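Local coordinates for proto-oncogene tyrosine-protein kinase receptor Ret (Danio rerio, PDB 7AMK), which is a receptor tyrosine kinase whose extracellular cadherin-like domains probably help recognise GDNF together with its co-receptor GFR alpha 1, at residues 136-141 with 148-153; 177-182 with 186-191. The protein carries 4 engineered substitutions. One frame throughout, in Å; residues are numbered along the deposited sequence.

Contact 1. Residues 136-141 with 148-153; sequences SNPHIT and ALRQLR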
ATOM      1  N   SER A 136     -44.693  17.963  -4.231  1.00 50.12           N
ATOM      2  CA  SER A 136     -43.757  16.925  -3.821  1.00 48.55           C
ATOM      3  C   SER A 136     -43.694  15.817  -4.871  1.00 40.52           C
ATOM      4  O   SER A 136     -44.711  15.450  -5.464  1.00 40.59           O
ATOM      5  CB  SER A 136     -44.203  16.346  -2.487  1.00 46.34           C
ATOM      6  OG  SER A 136     -45.551  15.897  -2.601  1.00 54.04           O
ATOM      7  N   ASN A 137     -42.496  15.275  -5.099  1.00 21.37           N
ATOM      8  CA  ASN A 137     -42.313  14.318  -6.194  1.00 31.73           C
ATOM      9  C   ASN A 137     -42.541  12.885  -5.717  1.00 19.65           C
ATOM     10  O   ASN A 137     -41.905  12.453  -4.747  1.00 20.63           O
ATOM     11  CB  ASN A 137     -40.931  14.442  -6.806  1.00 28.88           C
ATOM     12  CG  ASN A 137     -40.750  15.733  -7.578  1.00 31.04           C
ATOM     13  OD1 ASN A 137     -41.636  16.169  -8.339  1.00 20.74           O
ATOM     14  ND2 ASN A 137     -39.586  16.352  -7.393  1.00 25.63           N
ATOM     15  N   PRO A 138     -43.424  12.130  -6.335  1.00 13.94           N
ATOM     16  CA  PRO A 138     -43.704  10.784  -5.826  1.00 20.63           C
ATOM     17  C   PRO A 138     -42.542   9.844  -6.133  1.00 18.04           C
ATOM     18  O   PRO A 138     -41.590  10.180  -6.845  1.00 16.11           O
ATOM     19  CB  PRO A 138     -45.003  10.392  -6.552  1.00 14.34           C
ATOM     20  CG  PRO A 138     -45.044  11.252  -7.769  1.00 21.23           C
ATOM     21  CD  PRO A 138     -44.319  12.525  -7.431  1.00 14.39           C
ATOM     22  N   HIS A 139     -42.597   8.666  -5.529  1.00 15.64           N
ATOM     23  CA  HIS A 139     -41.607   7.649  -5.816  1.00 14.00           C
ATOM     24  C   HIS A 139     -42.329   6.332  -5.922  1.00 17.53           C
ATOM     25  O   HIS A 139     -43.317   6.117  -5.224  1.00 16.14           O
ATOM     26  CB  HIS A 139     -40.516   7.565  -4.738  1.00 14.55           C
ATOM     27  CG  HIS A 139     -41.049   7.329  -3.356  1.00 32.64           C
ATOM     28  ND1 HIS A 139     -41.421   6.080  -2.899  1.00 33.27           N
ATOM     29  CD2 HIS A 139     -41.284   8.188  -2.331  1.00 32.41           C
ATOM     30  CE1 HIS A 139     -41.856   6.179  -1.653  1.00 30.59           C
ATOM     31  NE2 HIS A 139     -41.786   7.446  -1.286  1.00 31.12           N
ATOM     32  N   ILE A 140     -41.863   5.477  -6.823  1.00 17.66           N
ATOM     33  CA  ILE A 140     -42.308   4.097  -6.868  1.00 18.38           C
ATOM     34  C   ILE A 140     -41.061   3.225  -6.959  1.00 17.36           C
ATOM     35  O   ILE A 140     -39.970   3.692  -7.287  1.00 15.92           O
ATOM     36  CB  ILE A 140     -43.254   3.834  -8.050  1.00 18.72           C
ATOM     37  CG1 ILE A 140     -42.584   4.315  -9.335  1.00 27.04           C
ATOM     38  CG2 ILE A 140     -44.526   4.604  -7.902  1.00 19.22           C
ATOM     39  CD1 ILE A 140     -43.360   3.985 -10.575  1.00 25.13           C
ATOM     40  N   THR A 141     -41.234   1.945  -6.682  1.00 20.30           N
ATOM     41  CA  THR A 141     -40.139   1.003  -6.829  1.00 24.19           C
ATOM     42  C   THR A 141     -40.274   0.290  -8.166  1.00 21.98           C
ATOM     43  O   THR A 141     -41.381   0.088  -8.666  1.00 23.51           O
ATOM     44  CB  THR A 141     -40.111  -0.002  -5.676  1.00 22.06           C
ATOM     45  OG1 THR A 141     -40.013   0.715  -4.446  1.00 27.28           O
ATOM     46  CG2 THR A 141     -38.889  -0.956  -5.793  1.00 21.95           C
ATOM     47  N   ALA A 148     -52.678   3.719  -9.310  1.00 23.76           N
ATOM     48  CA  ALA A 148     -52.808   5.148  -9.108  1.00 20.43           C
ATOM     49  C   ALA A 148     -51.674   5.620  -8.229  1.00 18.36           C
ATOM     50  O   ALA A 148     -51.178   4.896  -7.365  1.00 27.99           O
ATOM     51  CB  ALA A 148     -54.149   5.506  -8.473  1.00 24.13           C
ATOM     52  N   LEU A 149     -51.273   6.829  -8.456  1.00 19.16           N
ATOM     53  CA  LEU A 149     -50.102   7.382  -7.820  1.00 16.19           C
ATOM     54  C   LEU A 149     -50.399   8.662  -7.065  1.00 17.15           C
ATOM     55  O   LEU A 149     -49.854   8.877  -5.985  1.00 18.38           O
ATOM     56  CB  LEU A 149     -49.054   7.641  -8.894  1.00 15.92           C
ATOM     57  CG  LEU A 149     -47.712   8.180  -8.493  1.00 21.24           C
ATOM     58  CD1 LEU A 149     -47.044   7.072  -7.721  1.00 33.66           C
ATOM     59  CD2 LEU A 149     -46.965   8.480  -9.777  1.00 20.93           C
ATOM     60  N   ARG A 150     -51.235   9.532  -7.621  1.00 14.63           N
ATOM     61  CA  ARG A 150     -51.521  10.806  -6.982  1.00 18.50           C
ATOM     62  C   ARG A 150     -52.887  11.270  -7.459  1.00 15.64           C
ATOM     63  O   ARG A 150     -53.170  11.220  -8.659  1.00 15.03           O
ATOM     64  CB  ARG A 150     -50.434  11.858  -7.290  1.00 15.93           C
ATOM     65  CG  ARG A 150     -50.815  13.319  -6.888  1.00 23.09           C
ATOM     66  CD  ARG A 150     -49.627  14.285  -6.980  1.00 15.24           C
ATOM     67  NE  ARG A 150     -48.583  13.716  -6.123  1.00 40.72           N
ATOM     68  CZ  ARG A 150     -47.497  14.335  -5.683  1.00 32.70           C
ATOM     69  NH1 ARG A 150     -47.216  15.585  -6.039  1.00 36.65           N
ATOM     70  NH2 ARG A 150     -46.673  13.680  -4.865  1.00 26.32           N
ATOM     71  N   GLN A 151     -53.729  11.687  -6.511  1.00 17.48           N
ATOM     72  CA  GLN A 151     -54.984  12.371  -6.818  1.00 15.71           C
ATOM     73  C   GLN A 151     -54.649  13.804  -7.204  1.00 18.21           C
ATOM     74  O   GLN A 151     -54.065  14.544  -6.401  1.00 24.57           O
ATOM     75  CB  GLN A 151     -55.931  12.341  -5.614  1.00 18.13           C
ATOM     76  CG  GLN A 151     -57.266  13.165  -5.736  1.00 18.83           C
ATOM     77  CD  GLN A 151     -58.049  12.922  -7.036  1.00 20.22           C
ATOM     78  OE1 GLN A 151     -58.166  13.812  -7.850  1.00 18.69           O
ATOM     79  NE2 GLN A 151     -58.567  11.718  -7.224  1.00 18.34           N
ATOM     80  N   LEU A 152     -55.021  14.193  -8.424  1.00 21.00           N
ATOM     81  CA  LEU A 152     -54.669  15.503  -8.962  1.00 20.07           C
ATOM     82  C   LEU A 152     -55.665  16.618  -8.617  1.00 17.84           C
ATOM     83  O   LEU A 152     -55.269  17.785  -8.581  1.00 23.77           O
ATOM     84  CB  LEU A 152     -54.507  15.404 -10.491  1.00 16.23           C
ATOM     85  CG  LEU A 152     -53.241  14.677 -10.947  1.00 17.29           C
ATOM     86  CD1 LEU A 152     -53.088  14.669 -12.468  1.00 15.31           C
ATOM     87  CD2 LEU A 152     -52.019  15.301 -10.277  1.00 16.01           C
ATOM     88  N   ARG A 153     -56.941  16.316  -8.378  1.00 17.17           N
ATOM     89  CA  ARG A 153     -57.901  17.362  -8.017  1.00 24.31           C
ATOM     90  C   ARG A 153     -57.578  17.980  -6.656  1.00 27.93           C
ATOM     91  O   ARG A 153     -57.323  17.271  -5.683  1.00 19.15           O
ATOM     92  CB  ARG A 153     -59.328  16.809  -7.962  1.00 23.61           C
ATOM     93  CG  ARG A 153     -60.013  16.621  -9.303  1.00 37.34           C
ATOM     94  CD  ARG A 153     -61.321  15.817  -9.186  1.00 33.94           C
ATOM     95  NE  ARG A 153     -61.094  14.466  -8.658  1.00 31.61           N
ATOM     96  CZ  ARG A 153     -62.030  13.523  -8.585  1.00 40.74           C
ATOM     97  NH1 ARG A 153     -63.259  13.738  -9.018  1.00 44.11           N
ATOM     98  NH2 ARG A 153     -61.724  12.329  -8.064  1.00 39.81           N
TER

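Contact 2. Residues 177-182 with 186-191; sequences PFAVDD and ELVVTA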
ATOM      1  N   PRO A 177     -44.820   5.650 -19.294  1.00 21.61           N
ATOM      2  CA  PRO A 177     -45.769   4.769 -18.593  1.00 25.75           C
ATOM      3  C   PRO A 177     -46.570   5.486 -17.497  1.00 21.43           C
ATOM      4  O   PRO A 177     -46.829   4.926 -16.427  1.00 21.26           O
ATOM      5  CB  PRO A 177     -44.851   3.675 -18.019  1.00 27.04           C
ATOM      6  CG  PRO A 177     -43.530   4.329 -17.850  1.00 15.99           C
ATOM      7  CD  PRO A 177     -43.417   5.301 -19.006  1.00 23.57           C
ATOM      8  N   PHE A 178     -46.974   6.724 -17.748  1.00 17.99           N
ATOM      9  CA  PHE A 178     -47.807   7.486 -16.832  1.00 15.70           C
ATOM     10  C   PHE A 178     -48.936   8.138 -17.621  1.00 22.17           C
ATOM     11  O   PHE A 178     -48.729   8.588 -18.750  1.00 18.40           O
ATOM     12  CB  PHE A 178     -46.987   8.546 -16.090  1.00 15.93           C
ATOM     13  CG  PHE A 178     -45.844   7.978 -15.275  1.00 14.45           C
ATOM     14  CD1 PHE A 178     -44.588   7.783 -15.840  1.00 19.33           C
ATOM     15  CD2 PHE A 178     -46.027   7.627 -13.956  1.00 13.90           C
ATOM     16  CE1 PHE A 178     -43.530   7.244 -15.082  1.00 15.01           C
ATOM     17  CE2 PHE A 178     -44.977   7.114 -13.207  1.00 13.78           C
ATOM     18  CZ  PHE A 178     -43.736   6.912 -13.764  1.00 13.81           C
ATOM     19  N   ALA A 179     -50.133   8.166 -17.038  1.00 16.05           N
ATOM     20  CA  ALA A 179     -51.299   8.762 -17.673  1.00 20.02           C
ATOM     21  C   ALA A 179     -52.226   9.262 -16.564  1.00 24.84           C
ATOM     22  O   ALA A 179     -52.000   9.003 -15.382  1.00 17.46           O
ATOM     23  CB  ALA A 179     -52.004   7.750 -18.589  1.00 17.91           C
ATOM     24  N   VAL A 180     -53.274   9.984 -16.938  1.00 18.07           N
ATOM     25  CA  VAL A 180     -54.324  10.353 -15.998  1.00 20.64           C
ATOM     26  C   VAL A 180     -55.541   9.469 -16.263  1.00 27.04           C
ATOM     27  O   VAL A 180     -55.905   9.224 -17.423  1.00 19.62           O
ATOM     28  CB  VAL A 180     -54.691  11.847 -16.098  1.00 21.68           C
ATOM     29  CG1 VAL A 180     -55.991  12.108 -15.310  1.00 18.19           C
ATOM     30  CG2 VAL A 180     -53.577  12.718 -15.577  1.00 16.57           C
ATOM     31  N   ASP A 181     -56.160   8.983 -15.189  1.00 18.88           N
ATOM     32  CA  ASP A 181     -57.456   8.318 -15.274  1.00 23.80           C
ATOM     33  C   ASP A 181     -58.545   9.392 -15.297  1.00 24.33           C
ATOM     34  O   ASP A 181     -58.790  10.062 -14.287  1.00 23.69           O
ATOM     35  CB  ASP A 181     -57.625   7.356 -14.101  1.00 25.46           C
ATOM     36  CG  ASP A 181     -59.033   6.751 -14.026  1.00 34.58           C
ATOM     37  OD1 ASP A 181     -59.971   7.308 -14.632  1.00 36.03           O
ATOM     38  OD2 ASP A 181     -59.209   5.719 -13.336  1.00 37.89           O
ATOM     39  N   ASP A 182     -59.200   9.560 -16.448  1.00 23.46           N
ATOM     40  CA  ASP A 182     -60.176  10.641 -16.570  1.00 29.79           C
ATOM     41  C   ASP A 182     -61.294  10.498 -15.554  1.00 37.36           C
ATOM     42  O   ASP A 182     -61.840  11.505 -15.085  1.00 41.86           O
ATOM     43  CB  ASP A 182     -60.761  10.686 -17.983  1.00 36.11           C
ATOM     44  N   GLU A 186     -56.887  10.714 -11.285  1.00 18.62           N
ATOM     45  CA  GLU A 186     -55.633  10.303 -10.654  1.00 19.41           C
ATOM     46  C   GLU A 186     -54.510  10.193 -11.682  1.00 16.30           C
ATOM     47  O   GLU A 186     -54.711   9.669 -12.766  1.00 16.82           O
ATOM     48  CB  GLU A 186     -55.764   8.954  -9.945  1.00 19.53           C
ATOM     49  CG  GLU A 186     -56.687   8.923  -8.761  1.00 27.39           C
ATOM     50  CD  GLU A 186     -57.199   7.508  -8.462  1.00 32.93           C
ATOM     51  OE1 GLU A 186     -57.494   6.733  -9.410  1.00 25.56           O
ATOM     52  OE2 GLU A 186     -57.309   7.179  -7.265  1.00 38.32           O
ATOM     53  N   LEU A 187     -53.310  10.638 -11.313  1.00 16.12           N
ATOM     54  CA  LEU A 187     -52.122  10.230 -12.054  1.00 15.17           C
ATOM     55  C   LEU A 187     -51.842   8.766 -11.749  1.00 15.17           C
ATOM     56  O   LEU A 187     -51.840   8.362 -10.585  1.00 17.03           O
ATOM     57  CB  LEU A 187     -50.944  11.098 -11.653  1.00 14.51           C
ATOM     58  CG  LEU A 187     -49.582  10.804 -12.265  1.00 19.07           C
ATOM     59  CD1 LEU A 187     -49.558  11.113 -13.787  1.00 15.85           C
ATOM     60  CD2 LEU A 187     -48.550  11.615 -11.497  1.00 13.22           C
ATOM     61  N   VAL A 188     -51.644   7.950 -12.781  1.00 15.55           N
ATOM     62  CA  VAL A 188     -51.427   6.519 -12.593  1.00 16.00           C
ATOM     63  C   VAL A 188     -50.133   6.086 -13.290  1.00 22.45           C
ATOM     64  O   VAL A 188     -49.730   6.661 -14.301  1.00 19.62           O
ATOM     65  CB  VAL A 188     -52.593   5.702 -13.133  1.00 17.69           C
ATOM     66  CG1 VAL A 188     -53.937   6.231 -12.623  1.00 17.58           C
ATOM     67  CG2 VAL A 188     -52.526   5.688 -14.653  1.00 24.31           C
ATOM     68  N   VAL A 189     -49.479   5.050 -12.755  1.00 18.55           N
ATOM     69  CA  VAL A 189     -48.379   4.408 -13.462  1.00 15.98           C
ATOM     70  C   VAL A 189     -48.949   3.216 -14.208  1.00 18.58           C
ATOM     71  O   VAL A 189     -49.663   2.390 -13.625  1.00 21.99           O
ATOM     72  CB  VAL A 189     -47.239   4.008 -12.503  1.00 23.24           C
ATOM     73  CG1 VAL A 189     -47.686   2.974 -11.462  1.00 19.45           C
ATOM     74  CG2 VAL A 189     -46.021   3.498 -13.303  1.00 17.60           C
ATOM     75  N   THR A 190     -48.678   3.148 -15.514  1.00 17.36           N
ATOM     76  CA  THR A 190     -49.376   2.217 -16.385  1.00 18.58           C
ATOM     77  C   THR A 190     -48.614   0.910 -16.605  1.00 24.71           C
ATOM     78  O   THR A 190     -49.208  -0.052 -17.095  1.00 26.67           O
ATOM     79  CB  THR A 190     -49.672   2.896 -17.734  1.00 20.12           C
ATOM     80  OG1 THR A 190     -48.469   3.448 -18.278  1.00 24.24           O
ATOM     81  CG2 THR A 190     -50.689   4.016 -17.573  1.00 18.47           C
ATOM     82  N   ALA A 191     -47.340   0.832 -16.224  1.00 19.49           N
ATOM     83  CA  ALA A 191     -46.552  -0.379 -16.411  1.00 21.47           C
ATOM     84  C   ALA A 191     -45.502  -0.505 -15.307  1.00 26.38           C
ATOM     85  O   ALA A 191     -45.231   0.441 -14.563  1.00 18.13           O
ATOM     86  CB  ALA A 191     -45.875  -0.377 -17.784  1.00 19.82           C
TER

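Contact 1. Residues 136-141 with 148-153
Strands from the two sheets of the second cadherin-like domain's beta sandwich, a Greek-key fold of the cadherin type, approach each other here at the boundary with the first domain. Strand 139-141 belongs to the sheet with 215-227, strand 147-151 to the sheet with 186-189, and the apolar side chains between them form part of the core. Leu149 suits this place because its branched end serves two neighbours at once: CD2 rests 3.9 Å from Pro138 CG, while CD1 comes within 3.5 Å of Ile140 CG2, the two side chains crossing at about a right angle. A classic beta bulge sets Leu149 and Arg150 together opposite Leu187, consistent with both side chains pointing toward 136-141. Arg150 sets out extended, CG trans to the backbone N (chi1 168°), then bends at chi3, bringing its guanidinium to the carbonyl of Ser136. NH1 donates to Ser136 O at 2.6 Å, the acceptor tilted somewhat from the guanidinium plane, and NH2 adds a weak bond to the same oxygen. A leucine in place of Arg150 would probably leave the Ser136 carbonyl without these donors. Pro138 CD lies over one face of the guanidinium, 3.7 Å from Arg150 NH2.

Contact 2. Residues 177-182 with 186-191
Backbone hydrogen bonds join Pro177 through Asp181 to Glu186 through Thr190. Ala179 and Val188 form a hydrogen-bonded pair: Ala179 N gives to Val188 O at 3.1 Å, and Val188 N returns a bond to Ala179 O at 2.8 Å, arriving almost in line with the carbonyl. Asp181 N reaches Glu186 O, and Thr190 N bonds to Pro177 O at 2.7 Å with a nearly straight N-H (173°), though from well above the carbonyl plane. CA-H...O contacts fill the intervals, among them Phe178 CA to Val188 O at 3.3 Å. The two strands thus make an antiparallel beta hairpin, at one edge of the three-stranded sheet of this cadherin-like domain. Apolar contacts follow its alternation. Phe178, Val180, Leu187 and Val189 share the face turned to the opposing sheet, where bulky hydrophobic residues fit. The ring of Phe178 lies obliquely against Val189, CE2 to CG2 3.8 Å; with CG of Phe178 trans to the carbonyl carbon (chi1 -59°), the ring also meets Tyr201 edge-to-face. On the other face small Ala179 lies 4.1 Å by its CB from Thr190 CG2, and the CB of Asp181 packs against Val188 CG1. Charged groups gather near the turn. Asp181 OD2 and Glu186 OE1, 4.4 Å apart, would probably repel mildly, but Asp181 OD1 accepts from Ser183 N, while Glu186 OE1 hydrogen-bonds to Thr184 OG1.

Contact 1 comes first along the chain and is complete before the strands of contact 2 begin; their centres lie about 10 Å apart within the second cadherin-like domain. They meet in one antiparallel sheet ordered 147-151, 186-189, 178-181: the central strand pairs with 178-181 in contact 2 and, on its other edge, with 147-151 of contact 1. Leu149 N to Leu187 O and Arg150 O to Leu187 N, both 2.7 Å, are probable hydrogen bonds between these neighbours. Contact 1 connects this sheet to strand 139-141 of the facing sheet, whereas contact 2 builds its far edge. Gln24 hydrogen-bonds to both Gln151 and Glu186, linking the sheet to the preceding domain.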